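Local atomic coordinates of kinesin-like protein (Caenorhabditis elegans, PDB entry 5X3E), a protein that is a kinesin-6 motor, probably coupling ATP binding and hydrolysis in its P-loop motor domain to movement along microtubules. Residues Leu176-His179 with Leu180-Gln184. Sequence-based numbering, arbitrary orientation.
Sequences LDAH and LKRHQ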
# COMPACT_ATOMS: atom_id res chain seq x y z
N LEU A 176 24.81 22.13 7.53
CA LEU A 176 26.03 21.58 8.10
C LEU A 176 25.70 20.52 9.16
O LEU A 176 26.40 19.50 9.25
CB LEU A 176 26.91 22.70 8.65
CG LEU A 176 28.43 22.52 8.50
CD1 LEU A 176 29.00 21.46 9.42
CD2 LEU A 176 28.75 22.17 7.05
N ASP A 177 24.65 20.75 9.96
CA ASP A 177 24.22 19.74 10.93
C ASP A 177 23.79 18.46 10.24
O ASP A 177 24.16 17.35 10.65
CB ASP A 177 23.06 20.28 11.78
CG ASP A 177 23.46 21.46 12.65
OD1 ASP A 177 24.39 21.32 13.46
OD2 ASP A 177 22.83 22.53 12.52
N ALA A 178 23.00 18.59 9.17
CA ALA A 178 22.58 17.42 8.41
C ALA A 178 23.77 16.71 7.79
O ALA A 178 23.78 15.47 7.70
CB ALA A 178 21.59 17.83 7.33
N HIS A 179 24.79 17.47 7.38
CA HIS A 179 25.98 16.89 6.77
C HIS A 179 26.68 15.93 7.72
O HIS A 179 27.04 14.81 7.33
CB HIS A 179 26.91 18.01 6.31
CG HIS A 179 28.23 17.55 5.75
ND1 HIS A 179 29.38 17.47 6.51
CD2 HIS A 179 28.58 17.17 4.50
CE1 HIS A 179 30.37 17.05 5.76
NE2 HIS A 179 29.92 16.86 4.53
N LEU A 180 26.88 16.34 8.98
CA LEU A 180 27.51 15.46 9.95
C LEU A 180 26.61 14.28 10.29
O LEU A 180 27.09 13.16 10.50
CB LEU A 180 27.88 16.22 11.22
CG LEU A 180 28.67 15.43 12.27
CD1 LEU A 180 30.02 14.94 11.72
CD2 LEU A 180 28.88 16.24 13.53
N LYS A 181 25.30 14.52 10.37
CA LYS A 181 24.35 13.44 10.64
C LYS A 181 24.48 12.36 9.57
O LYS A 181 24.47 11.17 9.88
CB LYS A 181 22.92 13.98 10.68
CG LYS A 181 22.53 14.62 12.01
CD LYS A 181 22.40 13.65 13.17
CE LYS A 181 22.20 14.43 14.47
NZ LYS A 181 22.08 13.56 15.66
N ARG A 182 24.61 12.78 8.31
CA ARG A 182 24.83 11.83 7.22
C ARG A 182 26.06 10.97 7.47
O ARG A 182 26.04 9.76 7.26
CB ARG A 182 24.98 12.59 5.90
CG ARG A 182 23.70 12.74 5.09
CD ARG A 182 23.95 13.51 3.80
NE ARG A 182 23.38 14.85 3.85
CZ ARG A 182 24.08 15.98 3.78
NH1 ARG A 182 25.40 15.93 3.64
NH2 ARG A 182 23.47 17.15 3.84
N HIS A 183 27.17 11.60 7.90
CA HIS A 183 28.38 10.82 8.14
C HIS A 183 28.28 10.02 9.43
O HIS A 183 28.92 8.97 9.56
CB HIS A 183 29.60 11.74 8.22
CG HIS A 183 29.90 12.47 6.94
ND1 HIS A 183 30.58 11.88 5.89
CD2 HIS A 183 29.64 13.74 6.56
CE1 HIS A 183 30.71 12.76 4.92
NE2 HIS A 183 30.15 13.90 5.30
N GLN A 184 27.46 10.49 10.37
CA GLN A 184 27.10 9.68 11.54
C GLN A 184 26.21 8.52 11.13
O GLN A 184 26.40 7.39 11.60
CB GLN A 184 26.41 10.56 12.58
CG GLN A 184 27.36 11.45 13.37
CD GLN A 184 26.62 12.32 14.36
OE1 GLN A 184 25.57 11.95 14.88
NE2 GLN A 184 27.17 13.49 14.64
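The backbone N-H of L180 donates to L176 O, with N to O 3.2 Å, the first of four successive i to i+4 bonds that identify this run as regular alpha-helix. K181 N follows with D177 O, and its side chain starts over the preceding turn, CG lying 3.5 Å from D177 O before the chain bends and leads the amine away. At R182 the backbone N reaches A178 O at 2.9 Å. Its guanidinium folds back along the helix: a bend at chi3 sets one face over A178 O and the start of H179, with NH1 3.5 Å from H179 CD2. The planes of guanidinium and imidazole stand 78° apart, so the two groups meet steeply rather than stack. R182 also ties the helix to the neighbouring loop, through a salt bridge from NH2 to E158 and a hydrogen bond from NE to K159 O. With an alanine here, E158 would probably be left without its cationic mate and the H179 ring would be likely to lose lateral support. H183 completes the backbone series on H179 O, and its ring turns an edge to the H179 face, centroids 4.4 Å apart and planes at 67°, a T-shaped pair. Extending H179 CG anti to its own N (chi1 175°) puts its face in the way of the H183 edge. On this surface helix R182 thus spends polar groups on the loop, while its guanidinium packs against H179.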